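PDB 3R67: putative Glycosidase from Bacteroides thetaiotaomicron, which is a putative glycosidase, probably a five-bladed beta-propeller protein of the beta-fructosidase clan, whose precise function is not established. Local coordinates for residues Trp201-Val211 / Met223-Ile234. Residues are numbered along the deposited sequence; the frame is centred on the assembly and turned at random.
Sequences WMYWGEKFVNV and MLDEKGDFLKVI
The amide nitrogen ND2 of Asn-210 gives both its hydrogens to the backbone of 223-234. One goes almost straight (172°) to Leu-231 O, 2.7 Å from ND2, the other to Met-223 O at 3.0 Å from ND2; each carbonyl receives it on a lone pair. Across the amide, OD1 accepts Trp-204 NE1, 2.7 Å away, so three bonds fix the rotation of a buried group. Asparagine suits the place because one short, flat amide both donates and accepts; with CG anti to the backbone N (chi1 175°), it reaches from its strand to the loop. Met-223 O also takes Leu-231 N, joining the loop's two arms.

The same indole sends its CZ2–CH2 edge onto one face of Phe-230 in a T-shaped pair, planes at 83°, and Phe-172 stacks on Phe-230 too. Phe-208 CZ abuts Phe-230 CD2 at 3.7 Å. Lysine suits position 232 because its extended methylene chain lays CE over the centre of the Phe-208 ring, a CH-pi contact, while NZ lies off-centre in cation-pi range. Backbone bonds Val-209 N to Ile-234 O and Val-233 N to Val-209 O hold the returning arm; beside them, branched Val-211 and Val-233 pack CG2 against CG1. With Met-223 N bonded to Val-211 O, the loop after strand 221-222 folds back along strand 210-214 of the hairpin 199-204/210-214, consistent with a blade of this clan's five-bladed beta-propeller.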
loop_
_atom_site.group_PDB
_atom_site.type_symbol
_atom_site.label_atom_id
_atom_site.label_comp_id
_atom_site.label_asym_id
_atom_site.label_seq_id
_atom_site.Cartn_x
_atom_site.Cartn_y
_atom_site.Cartn_z
ATOM N N TRP A 201 -7.234 -11.949 8.046
ATOM C CA TRP A 201 -5.793 -12.161 7.880
ATOM C C TRP A 201 -5.117 -11.027 7.142
ATOM O O TRP A 201 -5.714 -10.430 6.241
ATOM C CB TRP A 201 -5.574 -13.466 7.083
ATOM C CG TRP A 201 -6.059 -14.706 7.784
ATOM C CD1 TRP A 201 -7.351 -15.128 7.902
ATOM C CD2 TRP A 201 -5.254 -15.697 8.430
ATOM N NE1 TRP A 201 -7.406 -16.288 8.638
ATOM C CE2 TRP A 201 -6.133 -16.661 8.977
ATOM C CE3 TRP A 201 -3.868 -15.861 8.613
ATOM C CZ2 TRP A 201 -5.674 -17.782 9.678
ATOM C CZ3 TRP A 201 -3.413 -16.968 9.321
ATOM C CH2 TRP A 201 -4.311 -17.906 9.852
HETATM N N MSE A 202 -3.846 -10.757 7.488
HETATM C CA MSE A 202 -3.059 -9.766 6.743
HETATM C C MSE A 202 -1.583 -10.105 6.687
HETATM O O MSE A 202 -1.018 -10.617 7.648
HETATM C CB MSE A 202 -3.184 -8.340 7.307
HETATM C CG MSE A 202 -2.516 -8.127 8.665
HETATM SE SE MSE A 202 -2.521 -6.258 9.215
HETATM C CE MSE A 202 -4.075 -5.924 8.597
ATOM N N TYR A 203 -0.953 -9.726 5.578
ATOM C CA TYR A 203 0.488 -9.732 5.387
ATOM C C TYR A 203 0.944 -8.340 5.680
ATOM O O TYR A 203 0.274 -7.401 5.245
ATOM C CB TYR A 203 0.881 -10.203 3.977
ATOM C CG TYR A 203 0.379 -11.585 3.648
ATOM C CD1 TYR A 203 1.105 -12.717 4.009
ATOM C CD2 TYR A 203 -0.832 -11.767 2.981
ATOM C CE1 TYR A 203 0.627 -13.996 3.743
ATOM C CE2 TYR A 203 -1.310 -13.045 2.695
ATOM C CZ TYR A 203 -0.580 -14.153 3.087
ATOM O OH TYR A 203 -1.053 -15.408 2.824
ATOM N N TRP A 204 2.002 -8.167 6.464
ATOM C CA TRP A 204 2.472 -6.819 6.724
ATOM C C TRP A 204 3.988 -6.843 6.871
ATOM O O TRP A 204 4.561 -7.864 7.249
ATOM C CB TRP A 204 1.781 -6.206 7.978
ATOM C CG TRP A 204 2.245 -6.820 9.262
ATOM C CD1 TRP A 204 1.784 -7.966 9.845
ATOM C CD2 TRP A 204 3.326 -6.359 10.075
ATOM N NE1 TRP A 204 2.517 -8.250 10.976
ATOM C CE2 TRP A 204 3.488 -7.291 11.127
ATOM C CE3 TRP A 204 4.199 -5.258 10.004
ATOM C CZ2 TRP A 204 4.455 -7.131 12.121
ATOM C CZ3 TRP A 204 5.188 -5.129 10.965
ATOM C CH2 TRP A 204 5.304 -6.054 12.009
ATOM N N GLY A 205 4.620 -5.712 6.624
ATOM C CA GLY A 205 6.054 -5.596 6.805
ATOM C C GLY A 205 6.769 -4.907 5.679
ATOM O O GLY A 205 6.228 -4.750 4.574
ATOM N N GLU A 206 8.007 -4.499 5.980
ATOM C CA GLU A 206 8.926 -3.809 5.080
ATOM C C GLU A 206 10.217 -4.639 4.939
ATOM O O GLU A 206 10.571 -5.038 3.827
ATOM C CB GLU A 206 9.207 -2.398 5.627
ATOM C CG GLU A 206 10.135 -1.563 4.763
ATOM C CD GLU A 206 10.813 -0.406 5.470
ATOM O OE1 GLU A 206 11.015 -0.487 6.704
ATOM O OE2 GLU A 206 11.236 0.540 4.767
ATOM N N LYS A 207 10.897 -4.912 6.070
ATOM C CA LYS A 207 12.146 -5.677 6.111
ATOM C C LYS A 207 11.914 -7.187 5.959
ATOM O O LYS A 207 12.864 -7.914 5.711
ATOM C CB LYS A 207 12.921 -5.428 7.427
ATOM C CG LYS A 207 13.908 -4.266 7.411
ATOM C CD LYS A 207 13.236 -2.907 7.585
ATOM C CE LYS A 207 14.235 -1.771 7.577
ATOM N NZ LYS A 207 13.583 -0.469 7.872
ATOM N N PHE A 208 10.688 -7.652 6.185
ATOM C CA PHE A 208 10.243 -9.050 6.095
ATOM C C PHE A 208 8.741 -9.043 6.157
ATOM O O PHE A 208 8.168 -8.030 6.544
ATOM C CB PHE A 208 10.863 -9.960 7.196
ATOM C CG PHE A 208 10.641 -9.444 8.597
ATOM C CD1 PHE A 208 9.462 -9.722 9.280
ATOM C CD2 PHE A 208 11.610 -8.675 9.232
ATOM C CE1 PHE A 208 9.241 -9.217 10.560
ATOM C CE2 PHE A 208 11.392 -8.167 10.517
ATOM C CZ PHE A 208 10.213 -8.444 11.174
ATOM N N VAL A 209 8.097 -10.159 5.817
ATOM C CA VAL A 209 6.640 -10.226 5.834
ATOM C C VAL A 209 6.218 -11.118 6.999
ATOM O O VAL A 209 6.663 -12.259 7.119
ATOM C CB VAL A 209 6.051 -10.711 4.480
ATOM C CG1 VAL A 209 4.537 -10.809 4.540
ATOM C CG2 VAL A 209 6.481 -9.806 3.326
ATOM N N ASN A 210 5.362 -10.565 7.859
ATOM C CA ASN A 210 4.742 -11.285 8.965
ATOM C C ASN A 210 3.266 -11.467 8.626
ATOM O O ASN A 210 2.754 -10.774 7.749
ATOM C CB ASN A 210 4.960 -10.539 10.311
ATOM C CG ASN A 210 4.257 -11.138 11.519
ATOM O OD1 ASN A 210 3.337 -10.553 12.078
ATOM N ND2 ASN A 210 4.594 -12.354 11.884
ATOM N N VAL A 211 2.589 -12.407 9.288
ATOM C CA VAL A 211 1.155 -12.624 9.108
ATOM C C VAL A 211 0.481 -12.294 10.430
ATOM O O VAL A 211 0.933 -12.741 11.485
ATOM C CB VAL A 211 0.796 -14.049 8.596
ATOM C CG1 VAL A 211 -0.721 -14.256 8.534
ATOM C CG2 VAL A 211 1.440 -14.329 7.237
HETATM N N MSE A 223 1.577 -12.983 14.261
HETATM C CA MSE A 223 1.838 -14.391 14.581
HETATM C C MSE A 223 3.288 -14.557 14.964
HETATM O O MSE A 223 4.167 -13.983 14.318
HETATM C CB MSE A 223 1.462 -15.309 13.422
HETATM C CG MSE A 223 -0.054 -15.343 13.186
HETATM SE SE MSE A 223 -0.577 -16.521 11.767
HETATM C CE MSE A 223 -0.027 -18.203 12.586
ATOM N N LEU A 224 3.529 -15.306 16.060
ATOM C CA LEU A 224 4.857 -15.493 16.623
ATOM C C LEU A 224 5.327 -16.934 16.509
ATOM O O LEU A 224 4.503 -17.847 16.463
ATOM C CB LEU A 224 4.866 -15.075 18.107
ATOM C CG LEU A 224 4.337 -13.674 18.479
ATOM C CD1 LEU A 224 4.388 -13.464 19.981
ATOM C CD2 LEU A 224 5.117 -12.550 17.789
ATOM N N ASP A 225 6.658 -17.140 16.459
ATOM C CA ASP A 225 7.258 -18.472 16.441
ATOM C C ASP A 225 7.366 -18.992 17.902
ATOM O O ASP A 225 6.935 -18.302 18.834
ATOM C CB ASP A 225 8.632 -18.466 15.718
ATOM C CG ASP A 225 9.762 -17.643 16.339
ATOM O OD1 ASP A 225 9.678 -17.319 17.551
ATOM O OD2 ASP A 225 10.762 -17.388 15.637
ATOM N N GLU A 226 7.959 -20.202 18.087
ATOM C CA GLU A 226 8.190 -20.907 19.367
ATOM C C GLU A 226 8.936 -20.007 20.390
ATOM O O GLU A 226 8.659 -20.107 21.586
ATOM C CB GLU A 226 9.004 -22.197 19.082
ATOM C CG GLU A 226 9.659 -22.909 20.258
ATOM C CD GLU A 226 10.971 -23.594 19.903
ATOM O OE1 GLU A 226 11.557 -23.276 18.840
ATOM O OE2 GLU A 226 11.462 -24.384 20.738
ATOM N N LYS A 227 9.855 -19.135 19.910
ATOM C CA LYS A 227 10.666 -18.225 20.734
ATOM C C LYS A 227 9.949 -16.885 21.050
ATOM O O LYS A 227 10.490 -16.078 21.813
ATOM C CB LYS A 227 12.003 -17.914 20.029
ATOM C CG LYS A 227 12.914 -19.123 19.816
ATOM N N GLY A 228 8.762 -16.658 20.474
ATOM C CA GLY A 228 7.997 -15.429 20.676
ATOM C C GLY A 228 8.370 -14.297 19.730
ATOM O O GLY A 228 7.930 -13.158 19.911
ATOM N N ASP A 229 9.182 -14.603 18.709
ATOM C CA ASP A 229 9.609 -13.657 17.679
ATOM C C ASP A 229 8.636 -13.693 16.522
ATOM O O ASP A 229 7.951 -14.701 16.355
ATOM C CB ASP A 229 11.036 -14.002 17.206
ATOM C CG ASP A 229 12.067 -14.007 18.318
ATOM O OD1 ASP A 229 12.022 -13.091 19.178
ATOM O OD2 ASP A 229 12.935 -14.912 18.317
ATOM N N PHE A 230 8.571 -12.630 15.710
ATOM C CA PHE A 230 7.663 -12.636 14.567
ATOM C C PHE A 230 7.896 -13.794 13.626
ATOM O O PHE A 230 9.043 -14.129 13.319
ATOM C CB PHE A 230 7.759 -11.359 13.717
ATOM C CG PHE A 230 7.371 -10.060 14.361
ATOM C CD1 PHE A 230 6.096 -9.881 14.887
ATOM C CD2 PHE A 230 8.219 -8.962 14.301
ATOM C CE1 PHE A 230 5.725 -8.668 15.457
ATOM C CE2 PHE A 230 7.830 -7.738 14.827
ATOM C CZ PHE A 230 6.583 -7.596 15.403
ATOM N N LEU A 231 6.801 -14.368 13.139
ATOM C CA LEU A 231 6.842 -15.376 12.095
ATOM C C LEU A 231 7.166 -14.660 10.778
ATOM O O LEU A 231 6.485 -13.686 10.435
ATOM C CB LEU A 231 5.505 -16.128 12.049
ATOM C CG LEU A 231 5.375 -17.243 11.036
ATOM C CD1 LEU A 231 6.272 -18.421 11.398
ATOM C CD2 LEU A 231 3.940 -17.715 10.959
ATOM N N LYS A 232 8.248 -15.055 10.108
ATOM C CA LYS A 232 8.683 -14.436 8.856
ATOM C C LYS A 232 8.354 -15.379 7.685
ATOM O O LYS A 232 9.038 -16.383 7.489
ATOM C CB LYS A 232 10.183 -14.110 8.928
ATOM C CG LYS A 232 10.554 -13.138 10.036
ATOM C CD LYS A 232 12.046 -12.869 10.043
ATOM C CE LYS A 232 12.432 -11.832 11.068
ATOM N NZ LYS A 232 13.887 -11.535 11.004
ATOM N N VAL A 233 7.289 -15.092 6.942
ATOM C CA VAL A 233 6.845 -15.986 5.870
ATOM C C VAL A 233 7.574 -15.641 4.548
ATOM O O VAL A 233 7.655 -16.485 3.658
ATOM C CB VAL A 233 5.306 -15.975 5.687
ATOM C CG1 VAL A 233 4.622 -16.479 6.947
ATOM C CG2 VAL A 233 4.758 -14.600 5.280
ATOM N N ILE A 234 8.114 -14.423 4.444
ATOM C CA ILE A 234 8.906 -13.915 3.312
ATOM C C ILE A 234 10.004 -13.052 3.886
ATOM O O ILE A 234 9.735 -12.187 4.723
ATOM C CB ILE A 234 8.028 -13.145 2.267
ATOM C CG1 ILE A 234 7.226 -14.097 1.389
ATOM C CG2 ILE A 234 8.854 -12.240 1.360
ATOM C CD1 ILE A 234 6.203 -13.337 0.537
#